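Anopheles Plasmodium-responsive Leucine-rich repeat protein 1B (Anopheles gambiae, PDB 4XGO) probably takes part in the mosquito's response to Plasmodium as a leucine-rich repeat protein that acts together with its partner LRIM1. Local coordinates at residues L124-N129 against V145-N150; E108-D113 against T132-A137; N150-L155 against S167-N172. All coordinates share one frame; numbering follows the deposited sequence.

Contact 1 (L124-N129 against V145-N150); sequences LQLSSN and VNVSYN. With NAG (2-acetamido-2-deoxy-beta-D-glucopyranose), chain C; NAG (2-acetamido-2-deoxy-beta-D-glucopyranose), chain B; GOL (glycerol), chain I.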
loop_
_atom_site.group_PDB
_atom_site.type_symbol
_atom_site.label_atom_id
_atom_site.label_comp_id
_atom_site.label_asym_id
_atom_site.label_seq_id
_atom_site.Cartn_x
_atom_site.Cartn_y
_atom_site.Cartn_z
ATOM N N LEU A 124 13.402 -14.745 9.735
ATOM C CA LEU A 124 12.559 -13.853 10.492
ATOM C C LEU A 124 12.313 -12.582 9.672
ATOM O O LEU A 124 13.268 -11.883 9.279
ATOM C CB LEU A 124 13.223 -13.522 11.820
ATOM C CG LEU A 124 12.490 -12.561 12.744
ATOM C CD1 LEU A 124 11.090 -13.044 13.087
ATOM C CD2 LEU A 124 13.308 -12.345 14.008
ATOM N N GLN A 125 11.039 -12.312 9.423
ATOM C CA GLN A 125 10.620 -11.180 8.603
ATOM C C GLN A 125 9.723 -10.287 9.435
ATOM O O GLN A 125 8.618 -10.700 9.820
ATOM C CB GLN A 125 9.847 -11.679 7.390
ATOM C CG GLN A 125 10.643 -12.599 6.487
ATOM C CD GLN A 125 11.788 -11.888 5.834
ATOM O OE1 GLN A 125 11.602 -10.838 5.206
ATOM N NE2 GLN A 125 12.998 -12.447 5.974
ATOM N N LEU A 126 10.216 -9.085 9.742
ATOM C CA LEU A 126 9.524 -8.113 10.566
ATOM C C LEU A 126 9.509 -6.732 9.918
ATOM O O LEU A 126 9.307 -5.715 10.616
ATOM C CB LEU A 126 10.205 -8.019 11.932
ATOM C CG LEU A 126 10.082 -9.269 12.817
ATOM C CD1 LEU A 126 10.935 -9.160 14.061
ATOM C CD2 LEU A 126 8.634 -9.523 13.174
ATOM N N SER A 127 9.694 -6.682 8.598
ATOM C CA SER A 127 9.750 -5.399 7.920
ATOM C C SER A 127 8.408 -4.662 8.015
ATOM O O SER A 127 7.360 -5.270 8.137
ATOM C CB SER A 127 10.158 -5.577 6.460
ATOM O OG SER A 127 9.116 -6.198 5.738
ATOM N N SER A 128 8.474 -3.331 7.986
ATOM C CA SER A 128 7.286 -2.487 7.873
ATOM C C SER A 128 6.348 -2.653 9.066
ATOM O O SER A 128 5.151 -2.877 8.916
ATOM C CB SER A 128 6.551 -2.704 6.543
ATOM O OG SER A 128 7.379 -2.389 5.432
ATOM N N ASN A 129 6.920 -2.545 10.249
ATOM C CA ASN A 129 6.163 -2.365 11.474
ATOM C C ASN A 129 6.527 -0.990 12.071
ATOM O O ASN A 129 6.857 -0.069 11.317
ATOM C CB ASN A 129 6.478 -3.518 12.409
ATOM C CG ASN A 129 5.733 -4.780 12.029
ATOM O OD1 ASN A 129 4.555 -4.908 12.322
ATOM N ND2 ASN A 129 6.423 -5.718 11.430
ATOM N N VAL A 145 17.443 -12.399 8.068
ATOM C CA VAL A 145 16.641 -11.526 8.874
ATOM C C VAL A 145 16.314 -10.224 8.123
ATOM O O VAL A 145 17.191 -9.627 7.502
ATOM C CB VAL A 145 17.378 -11.156 10.173
ATOM C CG1 VAL A 145 16.542 -10.173 10.959
ATOM C CG2 VAL A 145 17.658 -12.409 11.011
ATOM N N ASN A 146 15.066 -9.777 8.211
ATOM C CA ASN A 146 14.672 -8.518 7.614
ATOM C C ASN A 146 13.885 -7.728 8.630
ATOM O O ASN A 146 12.780 -8.143 9.029
ATOM C CB ASN A 146 13.862 -8.783 6.339
ATOM C CG ASN A 146 13.666 -7.550 5.492
ATOM O OD1 ASN A 146 13.746 -6.402 5.973
ATOM N ND2 ASN A 146 13.429 -7.793 4.198
ATOM N N VAL A 147 14.460 -6.601 9.069
ATOM C CA VAL A 147 13.802 -5.673 9.958
ATOM C C VAL A 147 13.725 -4.268 9.336
ATOM O O VAL A 147 13.641 -3.275 10.054
ATOM C CB VAL A 147 14.452 -5.608 11.369
ATOM C CG1 VAL A 147 14.290 -6.937 12.098
ATOM C CG2 VAL A 147 15.934 -5.206 11.311
ATOM N N SER A 148 13.686 -4.206 8.004
ATOM C CA SER A 148 13.650 -2.928 7.305
ATOM C C SER A 148 12.334 -2.202 7.565
ATOM O O SER A 148 11.352 -2.826 7.900
ATOM C CB SER A 148 13.867 -3.104 5.798
ATOM O OG SER A 148 12.798 -3.809 5.168
ATOM N N TYR A 149 12.348 -0.876 7.434
ATOM C CA TYR A 149 11.165 -0.038 7.613
ATOM C C TYR A 149 10.571 -0.178 9.025
ATOM O O TYR A 149 9.416 -0.534 9.213
ATOM C CB TYR A 149 10.129 -0.292 6.518
ATOM C CG TYR A 149 10.610 0.092 5.136
ATOM C CD1 TYR A 149 10.426 1.387 4.656
ATOM C CD2 TYR A 149 11.254 -0.830 4.321
ATOM C CE1 TYR A 149 10.858 1.742 3.383
ATOM C CE2 TYR A 149 11.672 -0.477 3.038
ATOM C CZ TYR A 149 11.470 0.819 2.604
ATOM O OH TYR A 149 11.877 1.202 1.334
ATOM N N ASN A 150 11.391 0.152 10.007
ATOM C CA ASN A 150 10.983 0.201 11.396
ATOM C C ASN A 150 11.549 1.476 12.025
ATOM O O ASN A 150 11.934 2.423 11.285
ATOM C CB ASN A 150 11.401 -1.098 12.075
ATOM C CG ASN A 150 10.405 -2.205 11.822
ATOM O OD1 ASN A 150 9.255 -2.115 12.259
ATOM N ND2 ASN A 150 10.827 -3.238 11.132
HETATM C C1 NAG C . 13.211 -6.735 3.236
HETATM C C2 NAG C . 13.644 -7.162 1.835
HETATM C C3 NAG C . 13.291 -6.069 0.821
HETATM C C4 NAG C . 11.815 -5.714 0.894
HETATM C C5 NAG C . 11.419 -5.474 2.355
HETATM C C6 NAG C . 9.900 -5.305 2.455
HETATM C C7 NAG C . 15.698 -8.263 1.130
HETATM C C8 NAG C . 17.193 -8.266 1.110
HETATM N N2 NAG C . 15.073 -7.294 1.782
HETATM O O3 NAG C . 13.667 -6.450 -0.492
HETATM O O4 NAG C . 11.579 -4.469 0.225
HETATM O O5 NAG C . 11.817 -6.544 3.199
HETATM O O6 NAG C . 9.709 -3.926 2.704
HETATM O O7 NAG C . 15.089 -9.152 0.552
HETATM C C1 NAG B . 10.862 -4.600 -1.008
HETATM C C2 NAG B . 10.246 -3.254 -1.358
HETATM C C3 NAG B . 9.470 -3.364 -2.668
HETATM C C4 NAG B . 10.201 -4.168 -3.751
HETATM C C5 NAG B . 11.000 -5.360 -3.218
HETATM C C6 NAG B . 12.005 -5.856 -4.251
HETATM C C7 NAG B . 9.319 -1.661 0.288
HETATM C C8 NAG B . 8.327 -1.434 1.395
HETATM N N2 NAG B . 9.341 -2.869 -0.282
HETATM O O3 NAG B . 9.200 -2.061 -3.146
HETATM O O4 NAG B . 9.250 -4.635 -4.690
HETATM O O5 NAG B . 11.717 -4.994 -2.059
HETATM O O6 NAG B . 12.502 -7.117 -3.859
HETATM O O7 NAG B . 10.055 -0.742 -0.038
HETATM C C1 GOL I . 14.599 -12.122 3.061
HETATM O O1 GOL I . 15.558 -11.265 3.700
HETATM C C2 GOL I . 13.545 -11.285 2.346
HETATM O O2 GOL I . 12.922 -10.351 3.240
HETATM C C3 GOL I . 12.504 -12.202 1.718
HETATM O O3 GOL I . 12.070 -11.635 0.476
#
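L126 and N150 meet at a carbonyl oxygen that two asparagines of successive repeats share. N150 ND2 reaches across to L126 O at 3.0 Å, and N129 ND2, from the same turn as L126, takes that oxygen at 3.0 Å as well. The two donors arrive from opposite faces of the carbonyl plane, and the oxygen lies in or close to the plane of each amide. N150 ND2 also binds V147 O of its own turn, almost straight at 177°, so one nitrogen serves a carbonyl in each segment. Its amide is folded back into the turn because CG lies beside the backbone N (chi1 -82°), and OD1 accepts a hydrogen bond from L131 N and a weak one from N129 N. Backbone bonds flank this centre: N146 N to L124 O, L126 N to N146 O at 2.8 Å, and S128 N to S148 O.

A third asparagine, N146, carries the glycan, with ND2 joined to C1 of the first NAG at 1.4 Å. Its OD1 accepts from S148 N, in an Asx turn, and from S148 OG at 2.9 Å; both donors lie in the carbonyl plane, which fixes the rotation of the glycosylated amide. Q125 crosses N146 with its amide at right angles. Beyond the sugar bond, C8 of the second NAG rests over one face of the Y149 ring, 3.8 Å above its plane, toward the rim.

Two segments whose end-to-end directions differ by only 7°, each the end of a parallel strand followed by a turn with stacked asparagines, are the hallmark of the LxLxxN portion of leucine-rich repeats.

Contact 2 (E108-D113 against T132-A137); sequences ERIEDD and THVDLA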
loop_
_atom_site.group_PDB
_atom_site.type_symbol
_atom_site.label_atom_id
_atom_site.label_comp_id
_atom_site.label_asym_id
_atom_site.label_seq_id
_atom_site.Cartn_x
_atom_site.Cartn_y
_atom_site.Cartn_z
ATOM N N GLU A 108 5.233 -2.674 17.867
ATOM C CA GLU A 108 6.049 -1.631 18.524
ATOM C C GLU A 108 7.293 -2.240 19.155
ATOM O O GLU A 108 8.364 -1.643 19.131
ATOM C CB GLU A 108 5.209 -0.903 19.572
ATOM C CG GLU A 108 3.932 -0.316 18.988
ATOM C CD GLU A 108 2.953 0.183 20.026
ATOM O OE1 GLU A 108 3.329 0.323 21.220
ATOM O OE2 GLU A 108 1.795 0.453 19.636
ATOM N N ARG A 109 7.154 -3.425 19.743
ATOM C CA ARG A 109 8.269 -4.094 20.402
ATOM C C ARG A 109 8.179 -5.599 20.241
ATOM O O ARG A 109 7.093 -6.136 20.145
ATOM C CB ARG A 109 8.266 -3.779 21.900
ATOM C CG ARG A 109 8.570 -2.340 22.276
ATOM C CD ARG A 109 8.371 -2.137 23.782
ATOM N NE ARG A 109 9.173 -3.089 24.553
ATOM C CZ ARG A 109 10.435 -2.914 24.937
ATOM N NH1 ARG A 109 11.095 -1.801 24.684
ATOM N NH2 ARG A 109 11.038 -3.870 25.630
ATOM N N ILE A 110 9.337 -6.249 20.220
ATOM C CA ILE A 110 9.460 -7.689 20.433
ATOM C C ILE A 110 10.191 -7.869 21.739
ATOM O O ILE A 110 11.370 -7.512 21.834
ATOM C CB ILE A 110 10.333 -8.364 19.356
ATOM C CG1 ILE A 110 9.757 -8.150 17.958
ATOM C CG2 ILE A 110 10.514 -9.849 19.664
ATOM C CD1 ILE A 110 8.397 -8.739 17.722
ATOM N N GLU A 111 9.521 -8.433 22.742
ATOM C CA GLU A 111 10.167 -8.637 24.048
ATOM C C GLU A 111 11.228 -9.730 23.981
ATOM O O GLU A 111 11.160 -10.646 23.163
ATOM C CB GLU A 111 9.151 -8.964 25.136
ATOM C CG GLU A 111 8.026 -7.945 25.275
ATOM C CD GLU A 111 8.510 -6.524 25.510
ATOM O OE1 GLU A 111 9.650 -6.298 26.006
ATOM O OE2 GLU A 111 7.730 -5.615 25.201
ATOM N N ASP A 112 12.212 -9.623 24.864
ATOM C CA ASP A 112 13.403 -10.455 24.800
ATOM C C ASP A 112 13.165 -11.967 24.966
ATOM O O ASP A 112 13.987 -12.741 24.506
ATOM C CB ASP A 112 14.455 -9.970 25.803
ATOM C CG ASP A 112 15.056 -8.628 25.429
ATOM O OD1 ASP A 112 14.705 -8.031 24.371
ATOM O OD2 ASP A 112 15.925 -8.168 26.203
ATOM N N ASP A 113 12.067 -12.381 25.602
ATOM C CA ASP A 113 11.779 -13.824 25.772
ATOM C C ASP A 113 10.925 -14.435 24.634
ATOM O O ASP A 113 10.637 -15.629 24.634
ATOM C CB ASP A 113 11.189 -14.121 27.163
ATOM C CG ASP A 113 9.839 -13.446 27.422
ATOM O OD1 ASP A 113 9.317 -12.703 26.562
ATOM O OD2 ASP A 113 9.308 -13.652 28.544
ATOM N N THR A 132 10.649 -0.370 17.816
ATOM C CA THR A 132 11.724 0.377 18.468
ATOM C C THR A 132 12.657 -0.525 19.264
ATOM O O THR A 132 13.702 -0.079 19.743
ATOM C CB THR A 132 11.136 1.413 19.428
ATOM O OG1 THR A 132 10.277 0.750 20.361
ATOM C CG2 THR A 132 10.362 2.470 18.647
ATOM N N HIS A 133 12.265 -1.781 19.451
ATOM C CA HIS A 133 13.079 -2.726 20.159
ATOM C C HIS A 133 12.879 -4.129 19.605
ATOM O O HIS A 133 11.753 -4.609 19.536
ATOM C CB HIS A 133 12.695 -2.747 21.642
ATOM C CG HIS A 133 13.486 -3.727 22.443
ATOM N ND1 HIS A 133 14.748 -3.441 22.926
ATOM C CD2 HIS A 133 13.228 -5.006 22.798
ATOM C CE1 HIS A 133 15.211 -4.491 23.586
ATOM N NE2 HIS A 133 14.313 -5.455 23.513
ATOM N N VAL A 134 13.984 -4.758 19.222
ATOM C CA VAL A 134 14.049 -6.183 18.993
ATOM C C VAL A 134 15.506 -6.622 19.149
ATOM O O VAL A 134 16.377 -6.159 18.405
ATOM C CB VAL A 134 13.467 -6.622 17.630
ATOM C CG1 VAL A 134 14.109 -5.883 16.467
ATOM C CG2 VAL A 134 13.601 -8.131 17.483
ATOM N N ASP A 135 15.768 -7.482 20.129
ATOM C CA ASP A 135 17.134 -7.970 20.366
ATOM C C ASP A 135 17.368 -9.256 19.585
ATOM O O ASP A 135 17.165 -10.370 20.098
ATOM C CB ASP A 135 17.418 -8.188 21.861
ATOM C CG ASP A 135 18.891 -8.516 22.130
ATOM O OD1 ASP A 135 19.627 -8.810 21.169
ATOM O OD2 ASP A 135 19.326 -8.468 23.308
ATOM N N LEU A 136 17.782 -9.094 18.327
ATOM C CA LEU A 136 18.019 -10.230 17.441
ATOM C C LEU A 136 19.192 -11.085 17.904
ATOM O O LEU A 136 19.244 -12.277 17.614
ATOM C CB LEU A 136 18.286 -9.749 16.001
ATOM C CG LEU A 136 17.204 -8.896 15.345
ATOM C CD1 LEU A 136 17.760 -8.186 14.104
ATOM C CD2 LEU A 136 15.993 -9.763 15.014
ATOM N N ALA A 137 20.117 -10.470 18.639
ATOM C CA ALA A 137 21.341 -11.141 19.090
ATOM C C ALA A 137 21.073 -12.285 20.065
ATOM O O ALA A 137 21.907 -13.161 20.248
ATOM C CB ALA A 137 22.295 -10.127 19.707
HETATM O O HOH W 1 10.909 0.576 22.981
HETATM O O HOH W 2 13.711 -8.628 21.816
HETATM O O HOH W 3 17.654 -6.221 25.235
#
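In the connecting part of two adjacent leucine-rich repeats, just past the asparagine turn, R109 lays its guanidinium flat on the imidazole of H133. The planes are 6° apart and the group centres 4.5 Å, with NH2 over the ring and NH1 above H133 CB. E111 holds the guanidinium in place side-on: R109 NE binds E111 OE2, and NH2 forms a salt bridge with E111 OE1 at 2.8 Å, both nearly in the guanidinium plane.

The histidine is fixed at its edge too. Extending with CG opposite its backbone N (chi1 179°), it gives NE2 to the syn side of D112 OD1 at 2.7 Å, with the carboxylate turned 27° from the ring; ND1 binds a glycerol. D112 would tend to favour a charged imidazole and R109 to oppose it. Where the carboxylates of D112 and D135 approach, a water donates to D112 OD2 at 2.8 Å and weakly to D135 OD2. A second water joins I110 O, D112 OD1 and D135 N.

Backbone bonds hold the loops side by side, T132 N to E108 O at 2.9 Å and I110 N to H133 O at 3.0 Å. Beneath the polar layer, I110 CB packs on V134 CG2 at 3.8 Å.

The first loop runs between strands 99-101 and 123-125, the second between 123-125 and 144-146. I110 leans on F115, while D135 and A137 touch strand 154-156 of the next repeat.

Contact 3 (N150-L155 against S167-N172); sequences NLLSTL and SHNTIN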
loop_
_atom_site.group_PDB
_atom_site.type_symbol
_atom_site.label_atom_id
_atom_site.label_comp_id
_atom_site.label_asym_id
_atom_site.label_seq_id
_atom_site.Cartn_x
_atom_site.Cartn_y
_atom_site.Cartn_z
ATOM N N ASN A 150 11.391 0.152 10.007
ATOM C CA ASN A 150 10.983 0.201 11.396
ATOM C C ASN A 150 11.549 1.476 12.025
ATOM O O ASN A 150 11.934 2.423 11.285
ATOM C CB ASN A 150 11.401 -1.098 12.075
ATOM C CG ASN A 150 10.405 -2.205 11.822
ATOM O OD1 ASN A 150 9.255 -2.115 12.259
ATOM N ND2 ASN A 150 10.827 -3.238 11.132
ATOM N N LEU A 151 11.584 1.524 13.352
ATOM C CA LEU A 151 12.071 2.694 14.096
ATOM C C LEU A 151 13.206 2.340 15.032
ATOM O O LEU A 151 13.303 2.887 16.155
ATOM C CB LEU A 151 10.922 3.300 14.892
ATOM C CG LEU A 151 9.769 3.804 14.027
ATOM C CD1 LEU A 151 8.542 4.098 14.862
ATOM C CD2 LEU A 151 10.156 5.013 13.202
ATOM N N LEU A 152 14.067 1.436 14.593
ATOM C CA LEU A 152 15.149 0.929 15.430
ATOM C C LEU A 152 16.289 1.945 15.467
ATOM O O LEU A 152 16.591 2.563 14.459
ATOM C CB LEU A 152 15.675 -0.408 14.903
ATOM C CG LEU A 152 14.702 -1.582 14.895
ATOM C CD1 LEU A 152 15.285 -2.773 14.143
ATOM C CD2 LEU A 152 14.304 -1.959 16.316
ATOM N N SER A 153 16.893 2.114 16.639
ATOM C CA SER A 153 18.062 2.995 16.764
ATOM C C SER A 153 19.309 2.193 17.093
ATOM O O SER A 153 20.413 2.660 16.864
ATOM C CB SER A 153 17.819 4.069 17.819
ATOM O OG SER A 153 16.841 4.998 17.367
ATOM N N THR A 154 19.142 0.999 17.660
ATOM C CA THR A 154 20.275 0.142 17.965
ATOM C C THR A 154 20.050 -1.177 17.246
ATOM O O THR A 154 18.944 -1.706 17.268
ATOM C CB THR A 154 20.422 -0.081 19.475
ATOM O OG1 THR A 154 20.688 1.185 20.098
ATOM C CG2 THR A 154 21.559 -1.033 19.773
ATOM N N LEU A 155 21.086 -1.693 16.602
ATOM C CA LEU A 155 20.977 -2.980 15.906
ATOM C C LEU A 155 21.933 -3.980 16.529
ATOM O O LEU A 155 23.148 -3.853 16.382
ATOM C CB LEU A 155 21.278 -2.807 14.416
ATOM C CG LEU A 155 21.204 -4.076 13.560
ATOM C CD1 LEU A 155 19.763 -4.584 13.501
ATOM C CD2 LEU A 155 21.745 -3.810 12.172
ATOM N N SER A 167 17.557 -1.769 6.647
ATOM C CA SER A 167 17.462 -0.498 5.935
ATOM C C SER A 167 16.216 0.234 6.393
ATOM O O SER A 167 15.291 -0.381 6.950
ATOM C CB SER A 167 17.436 -0.709 4.409
ATOM O OG SER A 167 16.307 -1.446 3.953
ATOM N N HIS A 168 16.221 1.549 6.226
ATOM C CA HIS A 168 15.066 2.364 6.557
ATOM C C HIS A 168 14.680 2.226 8.045
ATOM O O HIS A 168 13.546 1.910 8.400
ATOM C CB HIS A 168 13.901 2.052 5.634
ATOM C CG HIS A 168 14.201 2.293 4.188
ATOM N ND1 HIS A 168 13.972 3.506 3.586
ATOM C CD2 HIS A 168 14.695 1.484 3.225
ATOM C CE1 HIS A 168 14.312 3.441 2.313
ATOM N NE2 HIS A 168 14.741 2.217 2.064
ATOM N N ASN A 169 15.655 2.470 8.903
ATOM C CA ASN A 169 15.419 2.604 10.349
ATOM C C ASN A 169 16.052 3.934 10.777
ATOM O O ASN A 169 16.244 4.803 9.922
ATOM C CB ASN A 169 15.999 1.400 11.083
ATOM C CG ASN A 169 15.030 0.230 11.130
ATOM O OD1 ASN A 169 14.116 0.192 11.964
ATOM N ND2 ASN A 169 15.206 -0.714 10.209
ATOM N N THR A 170 16.353 4.104 12.057
ATOM C CA THR A 170 17.116 5.273 12.542
ATOM C C THR A 170 18.352 4.807 13.301
ATOM O O THR A 170 18.709 5.348 14.376
ATOM C CB THR A 170 16.257 6.207 13.432
ATOM O OG1 THR A 170 15.756 5.508 14.579
ATOM C CG2 THR A 170 15.091 6.751 12.650
ATOM N N ILE A 171 19.011 3.791 12.759
ATOM C CA ILE A 171 20.085 3.115 13.471
ATOM C C ILE A 171 21.329 4.005 13.558
ATOM O O ILE A 171 21.793 4.511 12.539
ATOM C CB ILE A 171 20.415 1.779 12.786
ATOM C CG1 ILE A 171 19.238 0.810 12.956
ATOM C CG2 ILE A 171 21.670 1.139 13.332
ATOM C CD1 ILE A 171 19.251 -0.343 11.969
ATOM N N ASN A 172 21.821 4.209 14.780
ATOM C CA ASN A 172 23.124 4.879 14.999
ATOM C C ASN A 172 24.162 4.028 15.738
ATOM O O ASN A 172 25.308 4.447 15.903
ATOM C CB ASN A 172 22.909 6.210 15.700
ATOM C CG ASN A 172 22.106 6.083 16.982
ATOM O OD1 ASN A 172 22.079 5.044 17.625
ATOM N ND2 ASN A 172 21.441 7.159 17.354
HETATM O O HOH W 4 13.679 5.962 16.200
#
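L152 O is approached by two groups of T170. The backbone N donates to it at 2.9 Å, nearly in line with the carbonyl, and OG1 stands 3.1 Å from L152 O, although its proton has another acceptor within reach. The hydroxyl of S153 also lies within bonding distance: S153 OG and T170 OG1 are 3.0 Å apart and hydrogen-bonded, and either could be the donor. OG1 can serve this cluster because it sits between the backbone N and the carbonyl carbon of T170 (chi1 59°), facing the neighbouring loop, and a water bridges it to L151 O.

Further along, N172 N donates to S153 O at 3.0 Å, and the CA of I171 offers a weaker CH contact to the same oxygen. At the start of the segments N150 N binds H168 O at 3.2 Å. The side chain of N169 lies alongside L152, pointing the same way; its ND2 bonds to V147 O and A166 O, while the position of its OD1, modelled near L152 N, is doubtful.

The apolar side is shared by I171. Its CG1 packs against L152 CB at 4.2 Å, and its CD1 reaches L155 CB at 4.0 Å, so one isoleucine covers two leucines of the preceding repeat.

The pairing continues into the short parallel strands 154-156 and 173-175, with L155 bonded through its backbone to V173 and R175. At the other end the loop leaves strand 163-165, and the H168 ring stacks with those of Y149 and H189, while N190 OD1 of the following repeat receives I171 N.

How the contacts relate
The three contacts show how neighbouring repeats of a solenoid are joined at successive places. Contact 1 and contact 3, with centres 10 Å apart, share N150, and V147 O of the first accepts N169 ND2 of the third at 3.0 Å, so the asparagine stacking passes to the next repeat. The centre of contact 2 is about 12 Å from that of contact 1 and about 13 Å from that of contact 3. It meets them through the hydrophobic interior: L136 CD2 packs on L124 CD2 at 3.9 Å, and V134 CG1 on L152 CD2 at 3.9 Å. The glycan sits on contact 1, about 6 Å from the H168 side chain but about 13 Å from that of V134.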